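Local coordinates for radical SAM domain protein (Methanothrix thermoacetophila, PDB 6Y1X) that probably acts as the radical SAM carbide synthase NifB, using iron-sulfur clusters to build a precursor of the nitrogenase iron-molybdenum cofactor, at residues V158-V163 / K211-V216; V219-I224 / Y253-I258; E92-V97 / E130-L135. One frame throughout, in Å; residues are numbered along the deposited sequence.

Contact 1 of 3, residues V158-V163 / K211-V216. With SF4 (iron/sulfur cluster), chain C.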
loop_
_atom_site.group_PDB
_atom_site.type_symbol
_atom_site.label_atom_id
_atom_site.label_comp_id
_atom_site.label_asym_id
_atom_site.label_seq_id
_atom_site.Cartn_x
_atom_site.Cartn_y
_atom_site.Cartn_z
ATOM N N VAL A 158 1.895 -8.493 -11.909
ATOM C CA VAL A 158 2.325 -7.619 -10.823
ATOM C C VAL A 158 3.494 -8.266 -10.089
ATOM O O VAL A 158 3.412 -9.426 -9.664
ATOM C CB VAL A 158 1.150 -7.333 -9.877
ATOM C CG1 VAL A 158 1.625 -6.633 -8.608
ATOM C CG2 VAL A 158 0.096 -6.508 -10.589
ATOM N N THR A 159 4.593 -7.518 -9.934
ATOM C CA THR A 159 5.791 -8.032 -9.279
ATOM C C THR A 159 6.094 -7.361 -7.950
ATOM O O THR A 159 6.895 -7.894 -7.174
ATOM C CB THR A 159 7.025 -7.871 -10.185
ATOM O OG1 THR A 159 7.124 -6.510 -10.622
ATOM C CG2 THR A 159 6.941 -8.791 -11.394
ATOM N N ASN A 160 5.469 -6.228 -7.659
ATOM C CA ASN A 160 5.753 -5.448 -6.464
ATOM C C ASN A 160 4.423 -5.113 -5.817
ATOM O O ASN A 160 3.497 -4.667 -6.498
ATOM C CB ASN A 160 6.526 -4.166 -6.793
ATOM C CG ASN A 160 7.909 -4.438 -7.350
ATOM O OD1 ASN A 160 8.059 -4.979 -8.447
ATOM N ND2 ASN A 160 8.932 -4.051 -6.597
ATOM N N ILE A 161 4.342 -5.295 -4.503
ATOM C CA ILE A 161 3.094 -5.126 -3.767
ATOM C C ILE A 161 3.386 -4.359 -2.490
ATOM O O ILE A 161 4.325 -4.690 -1.760
ATOM C CB ILE A 161 2.427 -6.476 -3.437
ATOM C CG1 ILE A 161 1.979 -7.182 -4.719
ATOM C CG2 ILE A 161 1.236 -6.272 -2.511
ATOM C CD1 ILE A 161 1.450 -8.578 -4.483
ATOM N N THR A 162 2.602 -3.320 -2.231
ATOM C CA THR A 162 2.673 -2.609 -0.968
ATOM C C THR A 162 1.437 -2.949 -0.154
ATOM O O THR A 162 0.310 -2.819 -0.642
ATOM C CB THR A 162 2.749 -1.098 -1.197
ATOM O OG1 THR A 162 4.041 -0.755 -1.702
ATOM C CG2 THR A 162 2.519 -0.350 0.114
ATOM N N VAL A 163 1.644 -3.377 1.085
ATOM C CA VAL A 163 0.552 -3.635 2.011
ATOM C C VAL A 163 0.701 -2.644 3.150
ATOM O O VAL A 163 1.794 -2.505 3.709
ATOM C CB VAL A 163 0.574 -5.085 2.534
ATOM C CG1 VAL A 163 -0.566 -5.317 3.512
ATOM C CG2 VAL A 163 0.538 -6.078 1.379
ATOM N N LYS A 211 7.129 -15.130 -4.865
ATOM C CA LYS A 211 8.328 -14.376 -5.234
ATOM C C LYS A 211 8.015 -12.923 -5.589
ATOM O O LYS A 211 8.734 -12.301 -6.375
ATOM C CB LYS A 211 9.083 -15.061 -6.379
ATOM C CG LYS A 211 9.616 -16.443 -6.020
ATOM C CD LYS A 211 10.463 -17.024 -7.142
ATOM N N LYS A 212 6.953 -12.368 -5.010
ATOM C CA LYS A 212 6.664 -10.950 -5.164
ATOM C C LYS A 212 7.513 -10.140 -4.195
ATOM O O LYS A 212 7.857 -10.601 -3.104
ATOM C CB LYS A 212 5.184 -10.641 -4.922
ATOM C CG LYS A 212 4.216 -11.484 -5.731
ATOM C CD LYS A 212 4.556 -11.438 -7.205
ATOM C CE LYS A 212 3.659 -12.368 -7.994
ATOM N NZ LYS A 212 3.977 -12.350 -9.448
ATOM N N ILE A 213 7.864 -8.929 -4.607
ATOM C CA ILE A 213 8.631 -8.026 -3.760
ATOM C C ILE A 213 7.635 -7.216 -2.946
ATOM O O ILE A 213 6.830 -6.463 -3.503
ATOM C CB ILE A 213 9.532 -7.106 -4.595
ATOM C CG1 ILE A 213 10.349 -7.931 -5.594
ATOM C CG2 ILE A 213 10.434 -6.283 -3.683
ATOM C CD1 ILE A 213 11.182 -9.016 -4.949
ATOM N N VAL A 214 7.685 -7.373 -1.628
ATOM C CA VAL A 214 6.669 -6.829 -0.738
ATOM C C VAL A 214 7.249 -5.666 0.053
ATOM O O VAL A 214 8.301 -5.798 0.691
ATOM C CB VAL A 214 6.110 -7.908 0.200
ATOM C CG1 VAL A 214 5.112 -7.292 1.193
ATOM C CG2 VAL A 214 5.459 -9.010 -0.613
ATOM N N LYS A 215 6.556 -4.535 0.007
ATOM C CA LYS A 215 6.823 -3.393 0.867
ATOM C C LYS A 215 5.670 -3.246 1.849
ATOM O O LYS A 215 4.506 -3.382 1.468
ATOM C CB LYS A 215 6.998 -2.125 0.029
ATOM C CG LYS A 215 6.824 -0.806 0.764
ATOM C CD LYS A 215 7.354 0.335 -0.104
ATOM C CE LYS A 215 6.650 1.650 0.174
ATOM N NZ LYS A 215 5.256 1.654 -0.353
ATOM N N VAL A 216 5.986 -2.975 3.109
ATOM C CA VAL A 216 4.954 -2.772 4.117
ATOM C C VAL A 216 5.016 -1.321 4.567
ATOM O O VAL A 216 6.077 -0.835 4.979
ATOM C CB VAL A 216 5.109 -3.741 5.295
ATOM C CG1 VAL A 216 4.271 -3.263 6.483
ATOM C CG2 VAL A 216 4.683 -5.129 4.856
HETATM FE FE1 SF4 C . 3.322 2.501 -3.676
HETATM FE FE2 SF4 C . 5.446 3.292 -5.183
HETATM FE FE3 SF4 C . 2.900 3.688 -6.056
HETATM FE FE4 SF4 C . 3.948 1.142 -5.977
HETATM S S1 SF4 C . 4.656 2.882 -7.305
HETATM S S2 SF4 C . 1.850 1.787 -5.293
HETATM S S3 SF4 C . 5.235 1.286 -4.077
HETATM S S4 SF4 C . 3.875 4.669 -4.218
#
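T162 and K215 are paired in register on adjacent parallel strands, and their side chains run side by side off the same face of the sheet toward an iron-sulfur cluster. K215 is modelled in two conformers; in the one described here it stays extended as far as CE, and a turn at the last torsion, chi4 -72°, then brings NZ back over the threonine. There NZ donates to T162 OG1 at 3.0 Å, and N217 OD1 accepts a further bond from the same ammonium, both partners being tentative because they depend on this conformer. T162 and K215 line the cluster pocket: OG1 of T162 lies 3.4 Å from sulfur S3 of the cluster, and K215 NZ, in the same conformer, 3.7 Å from that sulfur.

The two strands belong to the parallel sheet of a partial TIM barrel, the core of radical SAM enzymes, as elements 160-164 and 213-220. Helix 189-209 belongs to the crossover between them, and the axes of the short paired segments diverge by 22°. Four main-chain bonds zip them together, from I213 N to T159 O through to V163 N to K215 O, each 2.9 Å long. I161, V163, V214 and V216 occupy the other face, where helix 189-209 covers I161, V163 and V214.

At the opening end N160 lies alongside I213, with amide ND2 3.7 Å from I213 CB; that nitrogen is held by R33 O, while OD1 accepts from T159 OG1 in the carbonyl plane. K212 folds at chi2 (-52°), carrying NZ to V158 O at 3.0 Å, tilted from the carbonyl plane. The same ammonium forms a salt bridge with D154.

Contact 2 of 3, residues V219-I224 / Y253-I258. With SO4 (sulfate ion), chain F.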
loop_
_atom_site.group_PDB
_atom_site.type_symbol
_atom_site.label_atom_id
_atom_site.label_comp_id
_atom_site.label_asym_id
_atom_site.label_seq_id
_atom_site.Cartn_x
_atom_site.Cartn_y
_atom_site.Cartn_z
ATOM N N VAL A 219 1.567 3.363 9.306
ATOM C CA VAL A 219 1.273 4.725 9.743
ATOM C C VAL A 219 1.622 4.793 11.220
ATOM O O VAL A 219 1.089 4.024 12.026
ATOM C CB VAL A 219 -0.198 5.097 9.499
ATOM C CG1 VAL A 219 -0.457 6.542 9.906
ATOM C CG2 VAL A 219 -0.559 4.891 8.043
ATOM N N LEU A 220 2.527 5.699 11.573
ATOM C CA LEU A 220 2.962 5.837 12.956
ATOM C C LEU A 220 1.972 6.725 13.698
ATOM O O LEU A 220 1.940 7.939 13.488
ATOM C CB LEU A 220 4.376 6.406 12.993
ATOM C CG LEU A 220 5.092 6.405 14.339
ATOM C CD1 LEU A 220 5.318 4.982 14.824
ATOM C CD2 LEU A 220 6.411 7.146 14.190
ATOM N N ILE A 221 1.195 6.125 14.590
ATOM C CA ILE A 221 0.101 6.812 15.274
ATOM C C ILE A 221 0.466 6.934 16.747
ATOM O O ILE A 221 0.380 5.944 17.487
ATOM C CB ILE A 221 -1.230 6.067 15.089
ATOM C CG1 ILE A 221 -1.515 5.847 13.599
ATOM C CG2 ILE A 221 -2.361 6.839 15.747
ATOM C CD1 ILE A 221 -2.516 4.706 13.319
ATOM N N PRO A 222 0.887 8.108 17.210
ATOM C CA PRO A 222 1.335 8.238 18.601
ATOM C C PRO A 222 0.244 7.832 19.578
ATOM O O PRO A 222 -0.925 8.192 19.418
ATOM C CB PRO A 222 1.674 9.727 18.720
ATOM C CG PRO A 222 2.074 10.111 17.340
ATOM C CD PRO A 222 1.143 9.335 16.439
ATOM N N GLY A 223 0.634 7.031 20.567
ATOM C CA GLY A 223 -0.284 6.547 21.570
ATOM C C GLY A 223 -1.077 5.319 21.186
ATOM O O GLY A 223 -1.776 4.766 22.045
ATOM N N ILE A 224 -0.992 4.862 19.936
ATOM C CA ILE A 224 -1.780 3.715 19.501
ATOM C C ILE A 224 -0.872 2.578 19.057
ATOM O O ILE A 224 -0.956 1.469 19.596
ATOM C CB ILE A 224 -2.763 4.111 18.387
ATOM C CG1 ILE A 224 -3.725 5.180 18.912
ATOM C CG2 ILE A 224 -3.526 2.885 17.897
ATOM C CD1 ILE A 224 -4.954 5.378 18.074
ATOM N N TYR A 253 -9.784 12.910 10.338
ATOM C CA TYR A 253 -10.954 12.125 10.760
ATOM C C TYR A 253 -10.853 11.907 12.270
ATOM O O TYR A 253 -10.618 12.876 13.005
ATOM C CB TYR A 253 -11.039 10.865 9.906
ATOM C CG TYR A 253 -12.264 10.012 10.161
ATOM C CD1 TYR A 253 -13.476 10.589 10.526
ATOM C CD2 TYR A 253 -12.212 8.629 10.017
ATOM C CE1 TYR A 253 -14.599 9.809 10.746
ATOM C CE2 TYR A 253 -13.328 7.843 10.237
ATOM C CZ TYR A 253 -14.515 8.436 10.605
ATOM O OH TYR A 253 -15.616 7.649 10.836
ATOM N N LYS A 254 -11.009 10.680 12.773
ATOM C CA LYS A 254 -11.052 10.458 14.212
ATOM C C LYS A 254 -9.696 10.637 14.873
ATOM O O LYS A 254 -9.638 10.738 16.103
ATOM C CB LYS A 254 -11.610 9.068 14.516
ATOM C CG LYS A 254 -13.104 8.979 14.275
ATOM C CD LYS A 254 -13.622 7.561 14.421
ATOM C CE LYS A 254 -15.148 7.546 14.356
ATOM N NZ LYS A 254 -15.699 6.191 14.610
ATOM N N PHE A 255 -8.619 10.728 14.094
ATOM C CA PHE A 255 -7.296 10.987 14.638
ATOM C C PHE A 255 -6.881 12.441 14.429
ATOM O O PHE A 255 -5.694 12.765 14.530
ATOM C CB PHE A 255 -6.267 10.049 14.000
ATOM C CG PHE A 255 -6.418 8.602 14.401
ATOM C CD1 PHE A 255 -7.223 8.233 15.465
ATOM C CD2 PHE A 255 -5.736 7.609 13.715
ATOM C CE1 PHE A 255 -7.354 6.900 15.832
ATOM C CE2 PHE A 255 -5.862 6.271 14.078
ATOM C CZ PHE A 255 -6.673 5.919 15.134
ATOM N N ALA A 256 -7.845 13.320 14.130
ATOM C CA ALA A 256 -7.544 14.717 13.835
ATOM C C ALA A 256 -6.920 15.450 15.015
ATOM O O ALA A 256 -6.310 16.509 14.815
ATOM C CB ALA A 256 -8.810 15.450 13.392
ATOM N N HIS A 257 -7.091 14.948 16.241
ATOM C CA HIS A 257 -6.555 15.640 17.403
ATOM C C HIS A 257 -5.197 15.101 17.827
ATOM O O HIS A 257 -4.546 15.715 18.677
ATOM C CB HIS A 257 -7.513 15.510 18.598
ATOM C CG HIS A 257 -8.857 16.126 18.376
ATOM N ND1 HIS A 257 -9.223 17.339 18.920
ATOM C CD2 HIS A 257 -9.939 15.678 17.695
ATOM C CE1 HIS A 257 -10.464 17.621 18.566
ATOM N NE2 HIS A 257 -10.921 16.628 17.826
ATOM N N ILE A 258 -4.753 13.982 17.253
ATOM C CA ILE A 258 -3.500 13.372 17.676
ATOM C C ILE A 258 -2.339 14.218 17.173
ATOM O O ILE A 258 -2.309 14.624 16.004
ATOM C CB ILE A 258 -3.403 11.925 17.168
ATOM C CG1 ILE A 258 -4.517 11.068 17.769
ATOM C CG2 ILE A 258 -2.039 11.331 17.510
ATOM C CD1 ILE A 258 -4.439 9.596 17.366
HETATM S S SO4 F . -14.728 5.504 17.969
HETATM O O1 SO4 F . -15.795 5.170 17.030
HETATM O O2 SO4 F . -13.430 5.398 17.310
HETATM O O3 SO4 F . -14.919 6.872 18.441
HETATM O O4 SO4 F . -14.767 4.584 19.104
#
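I221 and F255 cross at about a right angle, I221 CD1 lying 3.8 Å from F255 CE2, and the contact between the segments is apolar throughout, with no hydrogen bond across it. I224 and F255 come from opposite directions; in the conformer described, one of two, I224 CD1 meets the ring obliquely, 3.4 Å from F255 CZ, a less certain length. I258 adds a second set of aliphatic contacts: its CD1 touches I221 CG2 at 3.8 Å, while CG2 packs on P222 CD at 3.9 Å.

The touching residues lie in the turn that follows strand 213-220 of the radical SAM barrel sheet and in the loop after strand 243-248, where F255 touches K64 and is about 7 Å, side chain to side chain, from C63, a ligand of the second [4Fe-4S] cluster. F255 to I258 is a type I beta turn, which sends the ring and the isoleucine toward the same partner; across from them, I224 N bonds back to I221 O at 3.0 Å.

Polar bonds flank this apolar patch. K254, extended beyond CG, reaches a sulfate, probably from the crystallisation liquor, with NZ 2.6 Å from O1, and also forms a salt bridge with D178. Its CG lies over one face of Y253, whose hydroxyl bonds to the same aspartate.

Contact 3 of 3, residues E92-V97 / E130-L135; sequences ERVDEV and EKYPHL
V94 faces Y132 and L135 at the closely packed part of this contact, where a single methyl serves both neighbours. V94 CG1, trans to its main-chain nitrogen (chi1 177°), lies 3.7 Å from Y132 CE2 and meets the ring obliquely. The same methyl reaches L135 CD1 at 4.2 Å. V94 and L135 are buried, and the buried surface between the segments is modest, 179 Å² with both sides summed.

Toward solvent the contact becomes polar and thinner. K131, an exposed residue, stretches fully extended across the gap, its CG lying over the rim of one face of the Y132 ring and its ammonium forming a salt bridge with D95. NZ is 2.7 Å from D95 OD1, but D95 OD1 is modelled too close to Y132 OH, so its position, and this length, are doubtful. A weak second bond runs from NZ to D95 OD2 at 3.0 Å. The side chains of K131 and D95 cross at about a right angle, as do those of D95 and Y132.

Y132 is the first residue to leave helical backbone angles after helix 119-131, and it starts a type I beta turn to L135 that leads toward strand 136-141. The contact therefore joins the end of one barrel helix to the middle of its neighbour, 87-100. On the sheet side V94 rests on M51 of strand 49-52 and L135 on V107 of strand 104-109, while L98 of helix 87-100 touches both Y132 and L135.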
loop_
_atom_site.group_PDB
_atom_site.type_symbol
_atom_site.label_atom_id
_atom_site.label_comp_id
_atom_site.label_asym_id
_atom_site.label_seq_id
_atom_site.Cartn_x
_atom_site.Cartn_y
_atom_site.Cartn_z
ATOM N N GLU A 92 -4.738 5.150 -22.003
ATOM C CA GLU A 92 -4.432 6.315 -22.824
ATOM C C GLU A 92 -3.497 7.279 -22.102
ATOM O O GLU A 92 -2.642 7.909 -22.735
ATOM C CB GLU A 92 -5.726 7.023 -23.221
ATOM C CG GLU A 92 -6.597 6.218 -24.166
ATOM C CD GLU A 92 -7.967 6.831 -24.357
ATOM O OE1 GLU A 92 -8.752 6.292 -25.166
ATOM O OE2 GLU A 92 -8.264 7.847 -23.693
ATOM N N ARG A 93 -3.655 7.432 -20.783
ATOM C CA ARG A 93 -2.726 8.291 -20.055
ATOM C C ARG A 93 -1.321 7.701 -20.046
ATOM O O ARG A 93 -0.333 8.439 -20.144
ATOM C CB ARG A 93 -3.211 8.552 -18.629
ATOM C CG ARG A 93 -2.294 9.532 -17.897
ATOM C CD ARG A 93 -2.778 9.863 -16.505
ATOM N NE ARG A 93 -3.940 10.747 -16.532
ATOM N N VAL A 94 -1.211 6.376 -19.920
ATOM C CA VAL A 94 0.093 5.722 -20.015
ATOM C C VAL A 94 0.735 6.015 -21.363
ATOM O O VAL A 94 1.922 6.354 -21.442
ATOM C CB VAL A 94 -0.044 4.208 -19.777
ATOM C CG1 VAL A 94 1.297 3.532 -19.946
ATOM C CG2 VAL A 94 -0.569 3.943 -18.388
ATOM N N ASP A 95 -0.035 5.863 -22.444
ATOM C CA ASP A 95 0.469 6.173 -23.780
ATOM C C ASP A 95 1.104 7.557 -23.822
ATOM O O ASP A 95 2.237 7.721 -24.288
ATOM C CB ASP A 95 -0.661 6.079 -24.809
ATOM C CG ASP A 95 -1.147 4.658 -25.020
ATOM O OD1 ASP A 95 -0.344 3.716 -24.850
ATOM O OD2 ASP A 95 -2.329 4.484 -25.387
ATOM N N GLU A 96 0.392 8.567 -23.315
ATOM C CA GLU A 96 0.877 9.936 -23.446
ATOM C C GLU A 96 2.063 10.203 -22.528
ATOM O O GLU A 96 3.004 10.906 -22.917
ATOM C CB GLU A 96 -0.254 10.921 -23.154
ATOM C CG GLU A 96 -1.412 10.847 -24.135
ATOM N N VAL A 97 2.038 9.666 -21.306
ATOM C CA VAL A 97 3.168 9.860 -20.399
ATOM C C VAL A 97 4.423 9.203 -20.962
ATOM O O VAL A 97 5.502 9.808 -20.999
ATOM C CB VAL A 97 2.833 9.329 -18.995
ATOM C CG1 VAL A 97 4.081 9.306 -18.125
ATOM C CG2 VAL A 97 1.756 10.187 -18.355
ATOM N N GLU A 130 0.128 -5.944 -21.058
ATOM C CA GLU A 130 0.139 -6.581 -22.366
ATOM C C GLU A 130 0.701 -5.656 -23.438
ATOM O O GLU A 130 1.358 -6.123 -24.372
ATOM C CB GLU A 130 -1.273 -7.035 -22.729
ATOM C CG GLU A 130 -1.718 -8.282 -21.987
ATOM C CD GLU A 130 -3.191 -8.579 -22.176
ATOM O OE1 GLU A 130 -3.821 -7.949 -23.051
ATOM O OE2 GLU A 130 -3.719 -9.448 -21.450
ATOM N N LYS A 131 0.468 -4.350 -23.320
ATOM C CA LYS A 131 0.979 -3.412 -24.310
ATOM C C LYS A 131 2.407 -2.963 -24.020
ATOM O O LYS A 131 3.176 -2.727 -24.960
ATOM C CB LYS A 131 0.049 -2.196 -24.388
ATOM C CG LYS A 131 0.410 -1.182 -25.455
ATOM C CD LYS A 131 -0.673 -0.124 -25.574
ATOM C CE LYS A 131 -0.314 0.934 -26.601
ATOM N NZ LYS A 131 -1.362 1.986 -26.682
ATOM N N TYR A 132 2.785 -2.862 -22.744
ATOM C CA TYR A 132 4.094 -2.354 -22.326
ATOM C C TYR A 132 4.714 -3.345 -21.350
ATOM O O TYR A 132 4.751 -3.096 -20.137
ATOM C CB TYR A 132 3.973 -0.971 -21.686
ATOM C CG TYR A 132 3.402 0.100 -22.589
ATOM C CD1 TYR A 132 4.105 0.549 -23.699
ATOM C CD2 TYR A 132 2.155 0.657 -22.335
ATOM C CE1 TYR A 132 3.585 1.524 -24.526
ATOM C CE2 TYR A 132 1.629 1.637 -23.158
ATOM C CZ TYR A 132 2.347 2.065 -24.251
ATOM O OH TYR A 132 1.829 3.041 -25.075
ATOM N N PRO A 133 5.232 -4.470 -21.846
ATOM C CA PRO A 133 5.819 -5.477 -20.942
ATOM C C PRO A 133 7.054 -5.008 -20.189
ATOM O O PRO A 133 7.431 -5.645 -19.198
ATOM C CB PRO A 133 6.154 -6.649 -21.878
ATOM C CG PRO A 133 5.407 -6.387 -23.140
ATOM C CD PRO A 133 5.227 -4.913 -23.248
ATOM N N HIS A 134 7.707 -3.928 -20.626
ATOM C CA HIS A 134 8.887 -3.445 -19.917
ATOM C C HIS A 134 8.536 -2.793 -18.587
ATOM O O HIS A 134 9.370 -2.766 -17.675
ATOM C CB HIS A 134 9.653 -2.451 -20.789
ATOM C CG HIS A 134 10.876 -1.885 -20.133
ATOM N ND1 HIS A 134 11.993 -2.641 -19.852
ATOM C CD2 HIS A 134 11.157 -0.630 -19.709
ATOM C CE1 HIS A 134 12.907 -1.878 -19.278
ATOM N NE2 HIS A 134 12.425 -0.653 -19.181
ATOM N N LEU A 135 7.324 -2.269 -18.452
ATOM C CA LEU A 135 6.960 -1.558 -17.237
ATOM C C LEU A 135 6.857 -2.502 -16.044
ATOM O O LEU A 135 6.338 -3.617 -16.146
ATOM C CB LEU A 135 5.637 -0.821 -17.437
ATOM C CG LEU A 135 5.752 0.418 -18.328
ATOM C CD1 LEU A 135 4.378 0.933 -18.720
ATOM C CD2 LEU A 135 6.566 1.505 -17.646
#

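Along the chain the order is contact 3, contact 1, contact 2, each closing before the next opens. Contacts 1 and 2 share strand 213-220: contact 1 pairs its beginning with strand 160-164, and contact 2 uses its end and the loop beyond, with centres about 26 Å apart on opposite sides of the chain's centre. Contact 3 lies on the helical layer outside the same parallel sheet, about 20 Å from contact 1 and about 38 Å from contact 2, between centres. One sheet thus links three settings: contact 1 buried within it beside the first cluster, contact 2 in loops near C63 of the second, and contact 3 among the outer helices.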